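Local coordinates for nucleoporin nup120 (Schizosaccharomyces pombe, PDB 4GQ2), which serves as a structural component of the nuclear pore complex and can offer docking sites for transiently associated nuclear transport factors, at residues L250-L262 with V270-L282. Sequence-based numbering, arbitrary orientation.
Sequences LVMLSLDYKLKVL and VETIELSQTILPL
Lys-258 NZ is gripped by two carboxylates, Glu-274 OE2 across the contact and Asp-256 OD2 on its own segment, each 3.2 Å away and each met from well above the carboxylate plane. A bend at chi2 (95°) turns the lysine chain toward this pair, while its CG lies 3.9 Å from Thr-272 CG2. Asp-256 uses its other oxygen, OD1, to bind Ser-254 OG, and that hydroxyl in turn accepts a hydrogen bond from Lys-258 N, bracing the type I turn from Ser-254 to Tyr-257.

The backbones of 258-262 and 270-274 run antiparallel as a hairpin forming the outer half of a four-stranded propeller blade. Leu-259 and Ile-273 are a hydrogen-bonded pair, with Leu-259 N 2.8 Å from Ile-273 O; past the strand end, Leu-275 N donates to Tyr-257 O almost straight (163°). On the face opposite the lysine, Leu-275 CD1 reaches Leu-253 CD1 at 3.7 Å, and both leucines also touch Leu-300 of the next four-stranded sheet.

Beyond the hairpin the chain runs past the Tyr-257 ring: Leu-280 CD2 meets the ring edge in plane, 3.8 Å from Tyr-257 CD1, and Gln-277 CG comes obliquely to 3.5 Å from Tyr-257 CE2. Phe-217 adds a cation-pi contact to Lys-258. Flanked by two acids, the ammonium group is probably stabilised in its charged form, and it would also ease the repulsion between Asp-256 and Glu-274.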
ATOM      1  N   LEU A 250      24.869 -42.309   8.894  1.00 69.93           N
ATOM      2  CA  LEU A 250      23.496 -42.067   9.311  1.00 57.43           C
ATOM      3  C   LEU A 250      23.449 -42.111  10.834  1.00 58.28           C
ATOM      4  O   LEU A 250      24.003 -43.024  11.444  1.00 67.77           O
ATOM      5  CB  LEU A 250      22.581 -43.140   8.720  1.00 57.49           C
ATOM      6  CG  LEU A 250      21.130 -42.794   8.379  1.00 63.77           C
ATOM      7  CD1 LEU A 250      21.063 -41.866   7.173  1.00 55.09           C
ATOM      8  CD2 LEU A 250      20.334 -44.062   8.115  1.00 52.18           C
ATOM      9  N   VAL A 251      22.827 -41.108  11.448  1.00 60.06           N
ATOM     10  CA  VAL A 251      22.622 -41.104  12.899  1.00 50.30           C
ATOM     11  C   VAL A 251      21.146 -41.318  13.193  1.00 59.71           C
ATOM     12  O   VAL A 251      20.292 -40.569  12.712  1.00 61.38           O
ATOM     13  CB  VAL A 251      23.125 -39.809  13.576  1.00 51.23           C
ATOM     14  CG1 VAL A 251      22.803 -39.819  15.066  1.00 48.04           C
ATOM     15  CG2 VAL A 251      24.624 -39.649  13.371  1.00 58.16           C
ATOM     16  N   MET A 252      20.857 -42.352  13.976  1.00 63.75           N
ATOM     17  CA  MET A 252      19.484 -42.749  14.260  1.00 50.19           C
ATOM     18  C   MET A 252      19.227 -42.854  15.755  1.00 52.01           C
ATOM     19  O   MET A 252      20.126 -43.188  16.533  1.00 52.29           O
ATOM     20  CB  MET A 252      19.166 -44.086  13.588  1.00 48.76           C
ATOM     21  CG  MET A 252      19.660 -44.200  12.152  1.00 59.44           C
ATOM     22  SD  MET A 252      19.699 -45.891  11.527  1.00 71.65           S
ATOM     23  CE  MET A 252      20.906 -46.662  12.602  1.00 69.95           C
ATOM     24  N   LEU A 253      17.991 -42.550  16.142  1.00 51.84           N
ATOM     25  CA  LEU A 253      17.504 -42.784  17.489  1.00 44.20           C
ATOM     26  C   LEU A 253      16.362 -43.792  17.439  1.00 55.06           C
ATOM     27  O   LEU A 253      15.465 -43.684  16.593  1.00 55.56           O
ATOM     28  CB  LEU A 253      17.047 -41.476  18.136  1.00 45.43           C
ATOM     29  CG  LEU A 253      16.537 -41.536  19.578  1.00 48.95           C
ATOM     30  CD1 LEU A 253      17.528 -42.219  20.513  1.00 55.79           C
ATOM     31  CD2 LEU A 253      16.231 -40.136  20.075  1.00 48.65           C
ATOM     32  N   SER A 254      16.404 -44.772  18.342  1.00 56.06           N
ATOM     33  CA  SER A 254      15.438 -45.876  18.341  1.00 61.09           C
ATOM     34  C   SER A 254      14.299 -45.670  19.338  1.00 54.20           C
ATOM     35  O   SER A 254      14.387 -44.818  20.218  1.00 64.38           O
ATOM     36  CB  SER A 254      16.146 -47.202  18.625  1.00 63.63           C
ATOM     37  OG  SER A 254      16.721 -47.196  19.919  1.00 77.06           O
ATOM     38  N   LEU A 255      13.238 -46.463  19.193  1.00 55.29           N
ATOM     39  CA  LEU A 255      12.096 -46.420  20.105  1.00 60.93           C
ATOM     40  C   LEU A 255      12.525 -46.718  21.544  1.00 63.78           C
ATOM     41  O   LEU A 255      11.934 -46.199  22.492  1.00 65.05           O
ATOM     42  CB  LEU A 255      10.996 -47.391  19.647  1.00 61.04           C
ATOM     43  CG  LEU A 255       9.633 -47.366  20.359  1.00 69.24           C
ATOM     44  CD1 LEU A 255       8.816 -46.134  19.984  1.00 66.59           C
ATOM     45  CD2 LEU A 255       8.840 -48.630  20.062  1.00 68.50           C
ATOM     46  N   ASP A 256      13.555 -47.550  21.699  1.00 56.01           N
ATOM     47  CA  ASP A 256      14.128 -47.828  23.018  1.00 58.95           C
ATOM     48  C   ASP A 256      15.401 -47.010  23.309  1.00 74.64           C
ATOM     49  O   ASP A 256      16.381 -47.525  23.855  1.00 88.28           O
ATOM     50  CB  ASP A 256      14.321 -49.343  23.252  1.00 56.04           C
ATOM     51  CG  ASP A 256      15.435 -49.959  22.399  1.00 63.40           C
ATOM     52  OD1 ASP A 256      15.938 -49.318  21.445  1.00 55.32           O
ATOM     53  OD2 ASP A 256      15.813 -51.113  22.696  1.00 71.20           O
ATOM     54  N   TYR A 257      15.358 -45.727  22.947  1.00 71.44           N
ATOM     55  CA  TYR A 257      16.358 -44.727  23.357  1.00 71.39           C
ATOM     56  C   TYR A 257      17.828 -45.131  23.159  1.00 64.68           C
ATOM     57  O   TYR A 257      18.663 -44.939  24.044  1.00 59.05           O
ATOM     58  CB  TYR A 257      16.080 -44.213  24.786  1.00 81.74           C
ATOM     59  CG  TYR A 257      15.083 -45.054  25.563  1.00122.75           C
ATOM     60  CD1 TYR A 257      13.708 -44.820  25.453  1.00124.32           C
ATOM     61  CD2 TYR A 257      15.511 -46.092  26.392  1.00134.58           C
ATOM     62  CE1 TYR A 257      12.792 -45.595  26.146  1.00126.47           C
ATOM     63  CE2 TYR A 257      14.601 -46.875  27.086  1.00139.92           C
ATOM     64  CZ  TYR A 257      13.242 -46.618  26.963  1.00133.31           C
ATOM     65  OH  TYR A 257      12.337 -47.388  27.656  1.00126.80           O
ATOM     66  N   LYS A 258      18.126 -45.680  21.985  1.00 63.94           N
ATOM     67  CA  LYS A 258      19.500 -45.957  21.578  1.00 69.24           C
ATOM     68  C   LYS A 258      19.980 -44.992  20.488  1.00 66.29           C
ATOM     69  O   LYS A 258      19.345 -44.853  19.440  1.00 59.97           O
ATOM     70  CB  LYS A 258      19.645 -47.401  21.086  1.00 72.25           C
ATOM     71  CG  LYS A 258      20.151 -48.395  22.120  1.00 78.98           C
ATOM     72  CD  LYS A 258      19.017 -49.129  22.812  1.00 78.77           C
ATOM     73  CE  LYS A 258      19.543 -50.316  23.601  1.00 79.28           C
ATOM     74  NZ  LYS A 258      18.482 -50.919  24.449  1.00 84.20           N
ATOM     75  N   LEU A 259      21.107 -44.334  20.741  1.00 68.08           N
ATOM     76  CA  LEU A 259      21.732 -43.456  19.756  1.00 66.66           C
ATOM     77  C   LEU A 259      22.719 -44.254  18.902  1.00 64.95           C
ATOM     78  O   LEU A 259      23.788 -44.643  19.374  1.00 64.65           O
ATOM     79  CB  LEU A 259      22.419 -42.268  20.448  1.00 52.16           C
ATOM     80  CG  LEU A 259      22.952 -41.100  19.604  1.00 56.59           C
ATOM     81  CD1 LEU A 259      21.876 -40.465  18.729  1.00 57.67           C
ATOM     82  CD2 LEU A 259      23.594 -40.048  20.496  1.00 49.51           C
ATOM     83  N   LYS A 260      22.343 -44.489  17.646  1.00 55.60           N
ATOM     84  CA  LYS A 260      23.093 -45.363  16.747  1.00 61.84           C
ATOM     85  C   LYS A 260      23.740 -44.605  15.593  1.00 72.69           C
ATOM     86  O   LYS A 260      23.144 -43.687  15.022  1.00 71.90           O
ATOM     87  CB  LYS A 260      22.178 -46.447  16.167  1.00 65.98           C
ATOM     88  CG  LYS A 260      21.206 -47.059  17.166  1.00 68.24           C
ATOM     89  CD  LYS A 260      20.499 -48.276  16.593  1.00 61.00           C
ATOM     90  CE  LYS A 260      19.603 -48.907  17.649  1.00 71.05           C
ATOM     91  NZ  LYS A 260      18.997 -50.192  17.204  1.00 74.19           N
ATOM     92  N   VAL A 261      24.958 -45.011  15.252  1.00 71.72           N
ATOM     93  CA  VAL A 261      25.653 -44.502  14.070  1.00 61.39           C
ATOM     94  C   VAL A 261      25.738 -45.605  13.019  1.00 64.14           C
ATOM     95  O   VAL A 261      26.373 -46.639  13.247  1.00 71.36           O
ATOM     96  CB  VAL A 261      27.073 -44.016  14.408  1.00 53.46           C
ATOM     97  CG1 VAL A 261      27.684 -43.290  13.219  1.00 52.04           C
ATOM     98  CG2 VAL A 261      27.049 -43.114  15.630  1.00 52.05           C
ATOM     99  N   LEU A 262      25.087 -45.387  11.878  1.00 56.82           N
ATOM    100  CA  LEU A 262      25.094 -46.355  10.785  1.00 60.23           C
ATOM    101  C   LEU A 262      26.088 -45.941   9.708  1.00 65.64           C
ATOM    102  O   LEU A 262      26.022 -44.824   9.188  1.00 71.58           O
ATOM    103  CB  LEU A 262      23.699 -46.490  10.176  1.00 61.17           C
ATOM    104  CG  LEU A 262      23.492 -47.671   9.227  1.00 74.74           C
ATOM    105  CD1 LEU A 262      23.079 -48.915  10.002  1.00 86.58           C
ATOM    106  CD2 LEU A 262      22.452 -47.331   8.171  1.00 77.11           C
ATOM    107  N   VAL A 270      28.080 -49.080  13.512  1.00 67.42           N
ATOM    108  CA  VAL A 270      29.455 -48.992  13.996  1.00 79.06           C
ATOM    109  C   VAL A 270      29.489 -48.663  15.481  1.00 87.96           C
ATOM    110  O   VAL A 270      30.416 -49.060  16.190  1.00109.33           O
ATOM    111  CB  VAL A 270      30.271 -47.910  13.250  1.00 92.84           C
ATOM    112  CG1 VAL A 270      31.758 -48.244  13.287  1.00103.16           C
ATOM    113  CG2 VAL A 270      29.805 -47.773  11.810  1.00 90.92           C
ATOM    114  N   GLU A 271      28.478 -47.932  15.941  1.00 77.66           N
ATOM    115  CA  GLU A 271      28.449 -47.456  17.317  1.00 81.61           C
ATOM    116  C   GLU A 271      27.019 -47.295  17.811  1.00 67.05           C
ATOM    117  O   GLU A 271      26.133 -46.887  17.064  1.00 69.32           O
ATOM    118  CB  GLU A 271      29.218 -46.137  17.434  1.00 83.83           C
ATOM    119  CG  GLU A 271      30.156 -46.071  18.632  1.00 96.34           C
ATOM    120  CD  GLU A 271      29.590 -45.285  19.796  1.00 97.03           C
ATOM    121  OE1 GLU A 271      28.351 -45.230  19.942  1.00114.33           O
ATOM    122  OE2 GLU A 271      30.396 -44.721  20.567  1.00 87.38           O
ATOM    123  N   THR A 272      26.809 -47.635  19.076  1.00 65.00           N
ATOM    124  CA  THR A 272      25.498 -47.569  19.702  1.00 62.16           C
ATOM    125  C   THR A 272      25.685 -47.109  21.137  1.00 63.20           C
ATOM    126  O   THR A 272      26.639 -47.516  21.799  1.00 56.03           O
ATOM    127  CB  THR A 272      24.814 -48.947  19.707  1.00 54.73           C
ATOM    128  OG1 THR A 272      25.073 -49.617  18.467  1.00 66.49           O
ATOM    129  CG2 THR A 272      23.319 -48.811  19.903  1.00 63.98           C
ATOM    130  N   ILE A 273      24.785 -46.250  21.609  1.00 65.42           N
ATOM    131  CA  ILE A 273      24.786 -45.819  23.004  1.00 64.54           C
ATOM    132  C   ILE A 273      23.372 -45.891  23.558  1.00 72.20           C
ATOM    133  O   ILE A 273      22.445 -45.332  22.973  1.00 72.34           O
ATOM    134  CB  ILE A 273      25.305 -44.376  23.172  1.00 68.16           C
ATOM    135  CG1 ILE A 273      26.692 -44.218  22.550  1.00 67.67           C
ATOM    136  CG2 ILE A 273      25.325 -43.978  24.645  1.00 68.47           C
ATOM    137  CD1 ILE A 273      27.088 -42.779  22.310  1.00 71.17           C
ATOM    138  N   GLU A 274      23.209 -46.583  24.681  1.00 82.35           N
ATOM    139  CA  GLU A 274      21.943 -46.556  25.401  1.00 88.91           C
ATOM    140  C   GLU A 274      21.849 -45.260  26.197  1.00 78.43           C
ATOM    141  O   GLU A 274      22.764 -44.908  26.943  1.00 83.71           O
ATOM    142  CB  GLU A 274      21.788 -47.777  26.317  1.00102.35           C
ATOM    143  CG  GLU A 274      20.495 -47.784  27.125  1.00105.89           C
ATOM    144  CD  GLU A 274      20.078 -49.169  27.580  1.00110.13           C
ATOM    145  OE1 GLU A 274      20.902 -49.878  28.199  1.00109.04           O
ATOM    146  OE2 GLU A 274      18.913 -49.545  27.328  1.00115.24           O
ATOM    147  N   LEU A 275      20.742 -44.552  26.012  1.00 86.26           N
ATOM    148  CA  LEU A 275      20.464 -43.326  26.751  1.00 87.08           C
ATOM    149  C   LEU A 275      19.544 -43.630  27.928  1.00 78.15           C
ATOM    150  O   LEU A 275      19.053 -44.756  28.066  1.00 86.25           O
ATOM    151  CB  LEU A 275      19.821 -42.282  25.834  1.00 87.93           C
ATOM    152  CG  LEU A 275      20.436 -42.039  24.450  1.00 96.69           C
ATOM    153  CD1 LEU A 275      19.462 -41.270  23.570  1.00 96.59           C
ATOM    154  CD2 LEU A 275      21.779 -41.324  24.536  1.00 92.87           C
ATOM    155  N   SER A 276      19.298 -42.618  28.758  1.00 85.00           N
ATOM    156  CA  SER A 276      18.469 -42.759  29.958  1.00 90.48           C
ATOM    157  C   SER A 276      16.991 -43.050  29.657  1.00 98.49           C
ATOM    158  O   SER A 276      16.564 -43.016  28.501  1.00 96.65           O
ATOM    159  CB  SER A 276      18.614 -41.522  30.845  1.00 82.79           C
ATOM    160  OG  SER A 276      18.653 -40.348  30.060  1.00 83.04           O
ATOM    161  N   GLN A 277      16.219 -43.332  30.705  1.00121.47           N
ATOM    162  CA  GLN A 277      14.857 -43.852  30.544  1.00136.72           C
ATOM    163  C   GLN A 277      13.745 -42.942  31.080  1.00133.88           C
ATOM    164  O   GLN A 277      13.772 -42.518  32.238  1.00119.17           O
ATOM    165  CB  GLN A 277      14.746 -45.251  31.167  1.00142.35           C
ATOM    166  CG  GLN A 277      15.570 -46.316  30.454  1.00133.09           C
ATOM    167  CD  GLN A 277      15.564 -47.662  31.157  1.00120.43           C
ATOM    168  OE1 GLN A 277      14.837 -47.875  32.131  1.00115.19           O
ATOM    169  NE2 GLN A 277      16.384 -48.584  30.664  1.00111.75           N
ATOM    170  N   THR A 278      12.781 -42.658  30.204  1.00133.65           N
ATOM    171  CA  THR A 278      11.516 -41.980  30.524  1.00140.43           C
ATOM    172  C   THR A 278      10.515 -42.300  29.416  1.00131.28           C
ATOM    173  O   THR A 278      10.912 -42.729  28.329  1.00127.55           O
ATOM    174  CB  THR A 278      11.666 -40.443  30.631  1.00145.01           C
ATOM    175  OG1 THR A 278      12.816 -40.012  29.891  1.00154.87           O
ATOM    176  CG2 THR A 278      11.804 -40.004  32.087  1.00120.60           C
ATOM    177  N   ILE A 279       9.224 -42.104  29.681  1.00121.60           N
ATOM    178  CA  ILE A 279       8.211 -42.293  28.640  1.00118.61           C
ATOM    179  C   ILE A 279       8.275 -41.117  27.657  1.00122.41           C
ATOM    180  O   ILE A 279       8.252 -39.952  28.068  1.00122.43           O
ATOM    181  CB  ILE A 279       6.784 -42.550  29.213  1.00110.56           C
ATOM    182  CG1 ILE A 279       6.063 -41.255  29.617  1.00119.95           C
ATOM    183  CG2 ILE A 279       6.832 -43.536  30.375  1.00 95.34           C
ATOM    184  CD1 ILE A 279       5.016 -40.792  28.621  1.00100.50           C
ATOM    185  N   LEU A 280       8.395 -41.432  26.369  1.00112.15           N
ATOM    186  CA  LEU A 280       8.564 -40.412  25.323  1.00112.66           C
ATOM    187  C   LEU A 280       7.349 -40.196  24.402  1.00132.08           C
ATOM    188  O   LEU A 280       7.203 -39.109  23.830  1.00128.39           O
ATOM    189  CB  LEU A 280       9.844 -40.663  24.507  1.00 94.63           C
ATOM    190  CG  LEU A 280      10.168 -42.038  23.910  1.00 94.38           C
ATOM    191  CD1 LEU A 280       9.437 -42.285  22.597  1.00 97.69           C
ATOM    192  CD2 LEU A 280      11.671 -42.156  23.704  1.00 85.52           C
ATOM    193  N   PRO A 281       6.483 -41.220  24.244  1.00150.24           N
ATOM    194  CA  PRO A 281       5.332 -41.076  23.351  1.00156.92           C
ATOM    195  C   PRO A 281       4.190 -40.279  24.009  1.00159.61           C
ATOM    196  O   PRO A 281       4.282 -39.958  25.197  1.00151.85           O
ATOM    197  CB  PRO A 281       4.906 -42.535  23.087  1.00166.90           C
ATOM    198  CG  PRO A 281       5.907 -43.406  23.781  1.00165.96           C
ATOM    199  CD  PRO A 281       6.505 -42.558  24.856  1.00152.71           C
ATOM    200  N   LEU A 282       3.128 -39.957  23.267  1.00154.89           N
ATOM    201  CA  LEU A 282       2.966 -40.329  21.856  1.00149.79           C
ATOM    202  C   LEU A 282       3.029 -39.125  20.915  1.00146.15           C
ATOM    203  O   LEU A 282       2.567 -39.192  19.772  1.00151.06           O
ATOM    204  CB  LEU A 282       1.670 -41.135  21.646  1.00154.14           C
ATOM    205  CG  LEU A 282       0.345 -40.695  22.285  1.00149.71           C
ATOM    206  CD1 LEU A 282      -0.341 -39.585  21.498  1.00139.17           C
ATOM    207  CD2 LEU A 282      -0.582 -41.893  22.424  1.00136.11           C
TER